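Local coordinates for beta-lactamase (Klebsiella pneumoniae, PDB 6KBY), which probably hydrolyses the beta-lactam ring of antibiotics to a substituted beta-amino acid, as a class C serine beta-lactamase, and holds adenosine monophosphate in its active-site pocket, at residues His98-Pro101 and Glu102-Gly105; Leu125-Pro128 and Glu129-Asn133; Val241-Met245 and Gly246-Leu250; Val286-Pro289 and Asn290-Gly294. One frame throughout, in Å; residues are numbered along the deposited sequence.

Interaction 1: residues His98-Pro101 and Glu102-Gly105; sequences HYVP and ELRG
P101 and R104 meet across a tight turn, the arginine running back over the proline. The R104 chain is extended from CG to NE, and its guanidinium spreads above the pyrrolidine, one face over P101 CB, which sits 3.7 Å above the guanidinium plane and toward its rim. Beyond the proline, R104 NH2 reaches H98 O at 2.9 Å, with an N-H...O angle of 147° and the donor tilted from the carbonyl plane. R104 NE is used as well, by S97 O, so two carbonyls hold the cation, and the positive charge is probably welcome where carbonyls at the end of the short helix 96-99 point out. An arginine fits here because its aliphatic stem can pass obliquely across a proline while its end still offers several N-H groups.

Beneath this, residues 101-103 form a 3-10 segment, with L103 N bonded to V100 O at 2.9 Å and R104 N to P101 O at 3.0 Å. P101, lacking an N-H and fixed in phi, suits its first turn. V100 supplies the buried side: CG1, anti to the backbone N (chi1 -172°), lies 3.8 Å from L103 CG, the two side chains side by side and pointing the same way. The same methyl is 3.6 Å from E102 OE1, since the glutamate chain bends back at chi2 (99°). V100 and L103 both face helix 134-143, touching M138 and L141 respectively.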
loop_
_atom_site.group_PDB
_atom_site.type_symbol
_atom_site.label_atom_id
_atom_site.label_comp_id
_atom_site.label_asym_id
_atom_site.label_seq_id
_atom_site.Cartn_x
_atom_site.Cartn_y
_atom_site.Cartn_z
ATOM N N HIS A 98 -16.218 -20.399 -0.344
ATOM C CA HIS A 98 -16.929 -20.446 0.927
ATOM C C HIS A 98 -17.637 -19.126 1.207
ATOM O O HIS A 98 -18.775 -19.112 1.691
ATOM C CB HIS A 98 -15.960 -20.782 2.059
ATOM C CG HIS A 98 -16.602 -20.792 3.410
ATOM N ND1 HIS A 98 -17.389 -21.835 3.850
ATOM C CD2 HIS A 98 -16.585 -19.885 4.415
ATOM C CE1 HIS A 98 -17.826 -21.573 5.068
ATOM N NE2 HIS A 98 -17.354 -20.395 5.434
ATOM N N TYR A 99 -16.978 -18.004 0.902
ATOM C CA TYR A 99 -17.534 -16.684 1.171
ATOM C C TYR A 99 -18.269 -16.070 -0.009
ATOM O O TYR A 99 -19.059 -15.141 0.194
ATOM C CB TYR A 99 -16.436 -15.717 1.631
ATOM C CG TYR A 99 -15.858 -16.116 2.958
ATOM C CD1 TYR A 99 -16.600 -15.981 4.121
ATOM C CD2 TYR A 99 -14.581 -16.655 3.052
ATOM C CE1 TYR A 99 -16.092 -16.365 5.338
ATOM C CE2 TYR A 99 -14.061 -17.038 4.269
ATOM C CZ TYR A 99 -14.822 -16.893 5.406
ATOM O OH TYR A 99 -14.307 -17.279 6.616
ATOM N N VAL A 100 -18.011 -16.537 -1.224
ATOM C CA VAL A 100 -18.656 -16.013 -2.423
ATOM C C VAL A 100 -19.410 -17.179 -3.051
ATOM O O VAL A 100 -18.881 -17.846 -3.951
ATOM C CB VAL A 100 -17.627 -15.402 -3.389
ATOM C CG1 VAL A 100 -18.331 -14.687 -4.536
ATOM C CG2 VAL A 100 -16.684 -14.454 -2.645
ATOM N N PRO A 101 -20.634 -17.467 -2.596
ATOM C CA PRO A 101 -21.294 -18.723 -2.993
ATOM C C PRO A 101 -21.547 -18.866 -4.482
ATOM O O PRO A 101 -21.628 -20.003 -4.970
ATOM C CB PRO A 101 -22.604 -18.708 -2.191
ATOM C CG PRO A 101 -22.350 -17.758 -1.057
ATOM C CD PRO A 101 -21.422 -16.716 -1.605
ATOM N N GLU A 102 -21.668 -17.761 -5.220
ATOM C CA GLU A 102 -21.802 -17.841 -6.672
ATOM C C GLU A 102 -20.630 -18.569 -7.314
ATOM O O GLU A 102 -20.787 -19.141 -8.400
ATOM C CB GLU A 102 -21.906 -16.437 -7.269
ATOM C CG GLU A 102 -22.911 -15.522 -6.607
ATOM C CD GLU A 102 -22.264 -14.559 -5.627
ATOM O OE1 GLU A 102 -21.911 -14.993 -4.502
ATOM O OE2 GLU A 102 -22.077 -13.362 -5.974
ATOM N N LEU A 103 -19.468 -18.575 -6.663
ATOM C CA LEU A 103 -18.271 -19.209 -7.195
ATOM C C LEU A 103 -18.111 -20.659 -6.753
ATOM O O LEU A 103 -17.104 -21.285 -7.098
ATOM C CB LEU A 103 -17.030 -18.394 -6.812
ATOM C CG LEU A 103 -17.048 -16.944 -7.304
ATOM C CD1 LEU A 103 -15.756 -16.211 -6.943
ATOM C CD2 LEU A 103 -17.292 -16.888 -8.802
ATOM N N ARG A 104 -19.061 -21.211 -6.006
ATOM C CA ARG A 104 -18.951 -22.606 -5.610
ATOM C C ARG A 104 -19.036 -23.500 -6.838
ATOM O O ARG A 104 -19.868 -23.292 -7.725
ATOM C CB ARG A 104 -20.024 -22.953 -4.579
ATOM C CG ARG A 104 -19.718 -22.324 -3.228
ATOM C CD ARG A 104 -20.868 -22.418 -2.250
ATOM N NE ARG A 104 -20.522 -21.766 -0.989
ATOM C CZ ARG A 104 -21.362 -21.606 0.028
ATOM N NH1 ARG A 104 -22.609 -22.052 -0.063
ATOM N NH2 ARG A 104 -20.954 -21.001 1.137
ATOM N N GLY A 105 -18.138 -24.476 -6.901
ATOM C CA GLY A 105 -18.003 -25.312 -8.070
ATOM C C GLY A 105 -16.948 -24.851 -9.053
ATOM O O GLY A 105 -16.614 -25.607 -9.974
#

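Interaction 2: residues Leu125-Pro128 and Glu129-Asn133; sequences LFMP and EDIKN. With AMP (adenosine monophosphate), chain B.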
loop_
_atom_site.group_PDB
_atom_site.type_symbol
_atom_site.label_atom_id
_atom_site.label_comp_id
_atom_site.label_asym_id
_atom_site.label_seq_id
_atom_site.Cartn_x
_atom_site.Cartn_y
_atom_site.Cartn_z
ATOM N N LEU A 125 -2.441 -9.896 -13.241
ATOM C CA LEU A 125 -2.209 -8.576 -12.667
ATOM C C LEU A 125 -3.422 -7.666 -12.821
ATOM O O LEU A 125 -3.880 -7.055 -11.848
ATOM C CB LEU A 125 -0.971 -7.959 -13.316
ATOM C CG LEU A 125 -0.609 -6.538 -12.891
ATOM C CD1 LEU A 125 -0.496 -6.421 -11.382
ATOM C CD2 LEU A 125 0.697 -6.122 -13.550
ATOM N N PHE A 126 -3.937 -7.531 -14.041
ATOM C CA PHE A 126 -4.948 -6.530 -14.356
ATOM C C PHE A 126 -6.308 -7.155 -14.630
ATOM O O PHE A 126 -6.413 -8.152 -15.351
ATOM C CB PHE A 126 -4.538 -5.721 -15.591
ATOM C CG PHE A 126 -3.315 -4.877 -15.382
ATOM C CD1 PHE A 126 -3.303 -3.882 -14.416
ATOM C CD2 PHE A 126 -2.177 -5.076 -16.143
ATOM C CE1 PHE A 126 -2.177 -3.102 -14.217
ATOM C CE2 PHE A 126 -1.054 -4.296 -15.957
ATOM C CZ PHE A 126 -1.048 -3.311 -14.991
ATOM N N MET A 127 -7.347 -6.536 -14.085
ATOM C CA MET A 127 -8.714 -6.878 -14.450
ATOM C C MET A 127 -8.891 -6.727 -15.957
ATOM O O MET A 127 -8.483 -5.703 -16.522
ATOM C CB MET A 127 -9.667 -5.912 -13.748
ATOM C CG MET A 127 -11.131 -6.249 -13.924
ATOM S SD MET A 127 -11.614 -7.668 -12.923
ATOM C CE MET A 127 -11.524 -6.945 -11.288
ATOM N N PRO A 128 -9.476 -7.707 -16.641
ATOM C CA PRO A 128 -9.798 -7.514 -18.061
ATOM C C PRO A 128 -10.596 -6.231 -18.260
ATOM O O PRO A 128 -11.539 -5.944 -17.525
ATOM C CB PRO A 128 -10.625 -8.758 -18.402
ATOM C CG PRO A 128 -10.109 -9.803 -17.455
ATOM C CD PRO A 128 -9.787 -9.069 -16.174
ATOM N N GLU A 129 -10.197 -5.446 -19.267
ATOM C CA GLU A 129 -10.759 -4.107 -19.431
ATOM C C GLU A 129 -12.251 -4.136 -19.735
ATOM O O GLU A 129 -12.961 -3.168 -19.436
ATOM C CB GLU A 129 -10.016 -3.344 -20.530
ATOM C CG GLU A 129 -8.631 -2.860 -20.134
ATOM C CD GLU A 129 -7.973 -2.028 -21.220
ATOM O OE1 GLU A 129 -8.679 -1.608 -22.162
ATOM O OE2 GLU A 129 -6.749 -1.795 -21.130
ATOM N N ASP A 130 -12.747 -5.222 -20.324
ATOM C CA ASP A 130 -14.151 -5.293 -20.707
ATOM C C ASP A 130 -15.079 -5.608 -19.543
ATOM O O ASP A 130 -16.302 -5.581 -19.728
ATOM C CB ASP A 130 -14.342 -6.330 -21.817
ATOM C CG ASP A 130 -13.911 -7.713 -21.391
ATOM O OD1 ASP A 130 -12.699 -7.908 -21.158
ATOM O OD2 ASP A 130 -14.778 -8.606 -21.284
ATOM N N ILE A 131 -14.548 -5.906 -18.360
ATOM C CA ILE A 131 -15.386 -6.211 -17.206
ATOM C C ILE A 131 -15.827 -4.897 -16.569
ATOM O O ILE A 131 -15.013 -4.167 -15.998
ATOM C CB ILE A 131 -14.657 -7.105 -16.199
ATOM C CG1 ILE A 131 -14.350 -8.458 -16.842
ATOM C CG2 ILE A 131 -15.497 -7.281 -14.946
ATOM C CD1 ILE A 131 -13.578 -9.391 -15.947
ATOM N N LYS A 132 -17.122 -4.599 -16.663
ATOM C CA LYS A 132 -17.673 -3.341 -16.179
ATOM C C LYS A 132 -18.597 -3.490 -14.982
ATOM O O LYS A 132 -18.731 -2.541 -14.207
ATOM C CB LYS A 132 -18.443 -2.631 -17.302
ATOM C CG LYS A 132 -17.615 -2.356 -18.546
ATOM C CD LYS A 132 -16.424 -1.473 -18.230
ATOM C CE LYS A 132 -15.623 -1.149 -19.481
ATOM N NZ LYS A 132 -14.455 -0.277 -19.179
ATOM N N ASN A 133 -19.233 -4.646 -14.803
ATOM C CA ASN A 133 -20.227 -4.811 -13.755
ATOM C C ASN A 133 -20.046 -6.161 -13.074
ATOM O O ASN A 133 -19.250 -7.001 -13.504
ATOM C CB ASN A 133 -21.654 -4.640 -14.295
ATOM C CG ASN A 133 -21.981 -5.618 -15.410
ATOM O OD1 ASN A 133 -21.718 -6.815 -15.301
ATOM N ND2 ASN A 133 -22.560 -5.109 -16.491
HETATM P P AMP B . 0.091 -0.736 -7.726
HETATM O O1P AMP B . 0.295 0.743 -7.619
HETATM O O2P AMP B . 1.303 -1.627 -7.785
HETATM O "O5'" AMP B . -0.885 -1.063 -8.936
HETATM C "C5'" AMP B . -2.096 -0.338 -9.097
HETATM C "C4'" AMP B . -2.037 0.593 -10.280
HETATM O "O4'" AMP B . -2.019 -0.176 -11.514
HETATM C "C3'" AMP B . -3.232 1.524 -10.434
HETATM O "O3'" AMP B . -3.140 2.683 -9.627
HETATM C "C2'" AMP B . -3.253 1.806 -11.929
HETATM O "O2'" AMP B . -2.263 2.764 -12.276
HETATM C "C1'" AMP B . -2.829 0.449 -12.487
HETATM N N9 AMP B . -3.992 -0.423 -12.741
HETATM C C8 AMP B . -4.299 -1.548 -12.057
HETATM N N7 AMP B . -5.432 -2.121 -12.542
HETATM C C5 AMP B . -5.865 -1.346 -13.558
HETATM C C6 AMP B . -7.003 -1.376 -14.502
HETATM N N6 AMP B . -7.923 -2.367 -14.449
HETATM N N1 AMP B . -7.094 -0.377 -15.412
HETATM C C2 AMP B . -6.184 0.616 -15.470
HETATM N N3 AMP B . -5.123 0.703 -14.643
HETATM C C4 AMP B . -4.914 -0.232 -13.685
HETATM O O HOH W 1 -12.311 -3.734 -16.099
#
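Against the ring of P128 lies the CD1 methyl of I131, the two side chains side by side and pointing the same way in the dense part of this turn. I131 CG1 stands anti to its carbonyl carbon (chi1 -64°) with CD1 extended beyond it, which brings CD1 to 3.8 Å from P128 CG. On the same methyl M127 SD closes in at 4.0 Å, its chain crossing the isoleucine at about a right angle after bending at chi2 and chi3. A flexible thioether can follow such a bend, while the branched isoleucine and rigid proline make a firm wall. M127 and I131 both touch L137 of helix 134-143, and P128 and I131 both touch Y140.

The other side is polar and wetter. P128 O receives I131 N at 3.1 Å, nearly straight at 166° although the donor stands above the carbonyl plane, and water 1 donates to both P128 O and I131 O. E129 is exposed, and so is D130, although its OD1 turns back to P128 CB. K132 NZ bends back to E129 O in a weak bond. N133 caps the helix that follows, its OD1 accepting from Q136 N.

Toward the pocket, F126 presents a ring edge to the nucleotide, with CD1 3.3 Å from AMP N7, while L125 CG lies over one ring face. The methionine stem adds a looser touch, M127 CB standing 4.0 Å from AMP N6. Residues P128-I131 thus make a type I beta turn, with proline at its first position, that follows directly on F126 and M127 in the wall of the AMP pocket of this class C beta-lactamase.

Interaction 3: residues Val241-Met245 and Gly246-Leu250; sequences VQANM and GQLKL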
loop_
_atom_site.group_PDB
_atom_site.type_symbol
_atom_site.label_atom_id
_atom_site.label_comp_id
_atom_site.label_asym_id
_atom_site.label_seq_id
_atom_site.Cartn_x
_atom_site.Cartn_y
_atom_site.Cartn_z
ATOM N N VAL A 241 1.441 4.717 9.360
ATOM C CA VAL A 241 2.715 4.067 9.658
ATOM C C VAL A 241 2.926 3.961 11.166
ATOM O O VAL A 241 3.304 2.904 11.685
ATOM C CB VAL A 241 3.860 4.816 8.952
ATOM C CG1 VAL A 241 5.219 4.367 9.478
ATOM C CG2 VAL A 241 3.765 4.615 7.443
ATOM N N GLN A 242 2.677 5.054 11.896
ATOM C CA GLN A 242 2.811 5.009 13.349
ATOM C C GLN A 242 1.866 3.989 13.967
ATOM O O GLN A 242 2.238 3.280 14.912
ATOM C CB GLN A 242 2.566 6.394 13.950
ATOM C CG GLN A 242 3.652 7.398 13.652
ATOM C CD GLN A 242 3.730 8.451 14.732
ATOM O OE1 GLN A 242 2.904 9.363 14.780
ATOM N NE2 GLN A 242 4.701 8.314 15.626
ATOM N N ALA A 243 0.629 3.927 13.476
ATOM C CA ALA A 243 -0.322 2.946 13.991
ATOM C C ALA A 243 0.175 1.526 13.743
ATOM O O ALA A 243 0.024 0.637 14.596
ATOM C CB ALA A 243 -1.683 3.159 13.327
ATOM N N ASN A 244 0.770 1.297 12.570
ATOM C CA ASN A 244 1.383 0.015 12.247
ATOM C C ASN A 244 2.582 -0.306 13.130
ATOM O O ASN A 244 2.982 -1.473 13.192
ATOM C CB ASN A 244 1.761 -0.043 10.763
ATOM C CG ASN A 244 0.622 -0.548 9.900
ATOM O OD1 ASN A 244 0.362 -1.753 9.855
ATOM N ND2 ASN A 244 -0.082 0.366 9.228
ATOM N N MET A 245 3.145 0.679 13.827
ATOM C CA MET A 245 4.209 0.447 14.796
ATOM C C MET A 245 3.723 0.567 16.233
ATOM O O MET A 245 4.542 0.628 17.157
ATOM C CB MET A 245 5.394 1.374 14.523
ATOM C CG MET A 245 6.015 1.121 13.159
ATOM S SD MET A 245 7.603 1.937 12.892
ATOM C CE MET A 245 7.114 3.648 12.750
ATOM N N GLY A 246 2.410 0.585 16.445
ATOM C CA GLY A 246 1.860 0.585 17.785
ATOM C C GLY A 246 2.138 1.839 18.577
ATOM O O GLY A 246 2.108 1.804 19.810
ATOM N N GLN A 247 2.408 2.954 17.909
ATOM C CA GLN A 247 2.846 4.155 18.604
ATOM C C GLN A 247 1.706 5.038 19.078
ATOM O O GLN A 247 1.952 5.977 19.845
ATOM C CB GLN A 247 3.758 4.979 17.699
ATOM C CG GLN A 247 5.087 4.328 17.404
ATOM C CD GLN A 247 5.954 5.222 16.538
ATOM O OE1 GLN A 247 5.706 5.378 15.348
ATOM N NE2 GLN A 247 6.961 5.836 17.140
ATOM N N LEU A 248 0.480 4.771 18.648
ATOM C CA LEU A 248 -0.643 5.659 18.889
ATOM C C LEU A 248 -1.679 4.981 19.770
ATOM O O LEU A 248 -1.885 3.764 19.695
ATOM C CB LEU A 248 -1.317 6.027 17.575
ATOM C CG LEU A 248 -0.403 6.611 16.502
ATOM C CD1 LEU A 248 -1.204 6.884 15.249
ATOM C CD2 LEU A 248 0.258 7.878 17.003
ATOM N N LYS A 249 -2.341 5.786 20.596
ATOM C CA LYS A 249 -3.518 5.344 21.338
ATOM C C LYS A 249 -4.704 5.501 20.397
ATOM O O LYS A 249 -5.304 6.572 20.288
ATOM C CB LYS A 249 -3.696 6.173 22.604
ATOM N N LEU A 250 -5.030 4.423 19.694
ATOM C CA LEU A 250 -6.064 4.450 18.665
ATOM C C LEU A 250 -7.441 4.723 19.257
ATOM O O LEU A 250 -8.363 3.922 19.099
ATOM C CB LEU A 250 -6.073 3.124 17.905
ATOM C CG LEU A 250 -5.570 3.112 16.460
ATOM C CD1 LEU A 250 -4.525 4.193 16.215
ATOM C CD2 LEU A 250 -5.007 1.741 16.134
#
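The amides of Q242 and Q247 meet with their planes 87° apart, almost perpendicular. Q242 NE2 points an N-H at Q247 OE1, a weak bond of 3.1 Å bent to 149°. The same oxygen is approached by the carbon stem, Q242 CG lying 3.3 Å from it, and by M245 CE at 3.4 Å, so Q247 OE1 rests against the Q242 stem and the M245 methyl. At the other end of the Q242 amide, OE1 accepts from N45 ND2 and lies 3.8 Å from L248 CD2. Glutamine suits both places: its long stem packs while a donor and an acceptor remain at the end. The polar end of Q242, which is buried, is thereby engaged on both sides.

Leucine covers the apolar flank. L248 CG is anti to its carbonyl carbon (chi1 -54°), which leads the branch back over the helix, and its CD1 lies 4.2 Å from A243 CB. L250 CD1 also touches A243 CB; the small alanine leaves room for both leucines. L250 continues onto M256 and L260 of helix 255-262, while M245 packs on F334 and T40 of the sheet.

Backbone bonds complete the chain reversal. Q242 O takes Q247 N at 3.0 Å and M245 N from the opposite face of its plane. G246 N binds A243 O. With its positive phi, G246 occupies a conformation that a side chain would crowd against M245 O. These two bonds, from Q247 N to Q242 O and from G246 N to A243 O, define a Schellman motif with G246 at C-prime, ending helix 234-244.

Interaction 4: residues Val286-Pro289 and Asn290-Gly294; sequences VSLP and NLLTG
From its CB, the L288 side chain starts away from the following turn; its CG, anti to the backbone N (chi1 -177°), then comes within 3.9 Å of L292 CD1. At the tip, L288 CD1 meets L292 CG, also at 3.9 Å, so the two forked ends touch as they pass at a slant. Leucine is apt here: two leucines four residues apart can meet across a turn, and branching at CG rather than CB leaves the backbone unhindered.

S287 is the N-cap, just before the helix. Set between the backbone N and the carbonyl carbon (chi1 80°), S287 OG accepts from N290 N at 3.1 Å, nearly straight at 163°, and so satisfies an amide of the first turn. Water 2 joins S287 N to N290 ND2, tying the cap to the asparagine side chain. P289, whose ring leaves no N-H to satisfy, is well placed in the first turn. Its carbonyl O accepts from T293 N at 3.0 Å, and L292 N bonds to L288 O.

V286, preceding the cap, brings CG2 to 4.3 Å from L291 CB on the inner side. There V286 and L291 both rest on W318. L292 reaches D353, V356 and T357, and L291 also touches V356, so helix 288-294 rests on strand 317-325 through L291 and against helix 352-364 through L291 and L292.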
loop_
_atom_site.group_PDB
_atom_site.type_symbol
_atom_site.label_atom_id
_atom_site.label_comp_id
_atom_site.label_asym_id
_atom_site.label_seq_id
_atom_site.Cartn_x
_atom_site.Cartn_y
_atom_site.Cartn_z
ATOM N N VAL A 286 18.804 -4.459 6.153
ATOM C CA VAL A 286 18.579 -4.958 4.804
ATOM C C VAL A 286 19.573 -4.282 3.875
ATOM O O VAL A 286 19.932 -3.118 4.080
ATOM C CB VAL A 286 17.118 -4.759 4.348
ATOM C CG1 VAL A 286 16.749 -3.291 4.398
ATOM C CG2 VAL A 286 16.887 -5.350 2.954
ATOM N N SER A 287 20.055 -5.027 2.888
ATOM C CA SER A 287 20.949 -4.427 1.911
ATOM C C SER A 287 20.128 -3.753 0.824
ATOM O O SER A 287 19.033 -4.208 0.471
ATOM C CB SER A 287 21.859 -5.475 1.274
ATOM O OG SER A 287 21.188 -6.206 0.256
ATOM N N LEU A 288 20.655 -2.653 0.307
ATOM C CA LEU A 288 19.997 -2.015 -0.827
ATOM C C LEU A 288 19.806 -2.960 -2.010
ATOM O O LEU A 288 18.698 -2.975 -2.576
ATOM C CB LEU A 288 20.713 -0.713 -1.201
ATOM C CG LEU A 288 20.065 0.086 -2.329
ATOM C CD1 LEU A 288 18.615 0.411 -2.013
ATOM C CD2 LEU A 288 20.856 1.360 -2.590
ATOM N N PRO A 289 20.793 -3.771 -2.423
ATOM C CA PRO A 289 20.537 -4.677 -3.559
ATOM C C PRO A 289 19.346 -5.596 -3.355
ATOM O O PRO A 289 18.553 -5.789 -4.283
ATOM C CB PRO A 289 21.857 -5.445 -3.697
ATOM C CG PRO A 289 22.882 -4.495 -3.177
ATOM C CD PRO A 289 22.215 -3.793 -2.023
ATOM N N ASN A 290 19.193 -6.169 -2.160
ATOM C CA ASN A 290 18.068 -7.069 -1.928
ATOM C C ASN A 290 16.747 -6.315 -1.887
ATOM O O ASN A 290 15.719 -6.825 -2.343
ATOM C CB ASN A 290 18.283 -7.866 -0.645
ATOM C CG ASN A 290 19.360 -8.921 -0.791
ATOM O OD1 ASN A 290 19.714 -9.312 -1.905
ATOM N ND2 ASN A 290 19.880 -9.395 0.332
ATOM N N LEU A 291 16.755 -5.103 -1.343
ATOM C CA LEU A 291 15.540 -4.301 -1.321
ATOM C C LEU A 291 15.111 -3.924 -2.734
ATOM O O LEU A 291 13.916 -3.929 -3.053
ATOM C CB LEU A 291 15.777 -3.057 -0.470
ATOM C CG LEU A 291 14.540 -2.244 -0.103
ATOM C CD1 LEU A 291 13.512 -3.107 0.606
ATOM C CD2 LEU A 291 14.940 -1.054 0.757
ATOM N N LEU A 292 16.078 -3.598 -3.593
ATOM C CA LEU A 292 15.758 -3.285 -4.978
ATOM C C LEU A 292 15.186 -4.502 -5.690
ATOM O O LEU A 292 14.160 -4.409 -6.370
ATOM C CB LEU A 292 17.001 -2.755 -5.689
ATOM C CG LEU A 292 17.451 -1.373 -5.222
ATOM C CD1 LEU A 292 18.824 -1.047 -5.793
ATOM C CD2 LEU A 292 16.431 -0.306 -5.604
ATOM N N THR A 293 15.837 -5.659 -5.539
ATOM C CA THR A 293 15.322 -6.886 -6.138
ATOM C C THR A 293 13.926 -7.197 -5.623
ATOM O O THR A 293 13.023 -7.532 -6.401
ATOM C CB THR A 293 16.270 -8.045 -5.830
ATOM O OG1 THR A 293 17.565 -7.762 -6.382
ATOM C CG2 THR A 293 15.739 -9.356 -6.409
ATOM N N GLY A 294 13.732 -7.076 -4.313
ATOM C CA GLY A 294 12.442 -7.339 -3.705
ATOM C C GLY A 294 11.351 -6.372 -4.105
ATOM O O GLY A 294 10.174 -6.661 -3.863
HETATM O O HOH W 2 19.730 -7.838 2.909
#

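The four contacts follow one another along the one beta-lactamase chain in the order of their numbers. Interactions 1 and 2 stand on the same side of the chain's centre, with centres about 20 Å apart, and both pack on helices 134-143 and 158-171. Interactions 3 and 4 belong to the part built round the antiparallel sheet: interaction 3 packs on strands 328-335 and 34-41, interaction 4 on strand 317-325, with centres about 26 Å apart. Interactions 2 and 3 lie on opposite sides of the centre. Of the four, interaction 2 alone holds AMP-pocket residues; the others are local turns and helix ends in the surrounding scaffold.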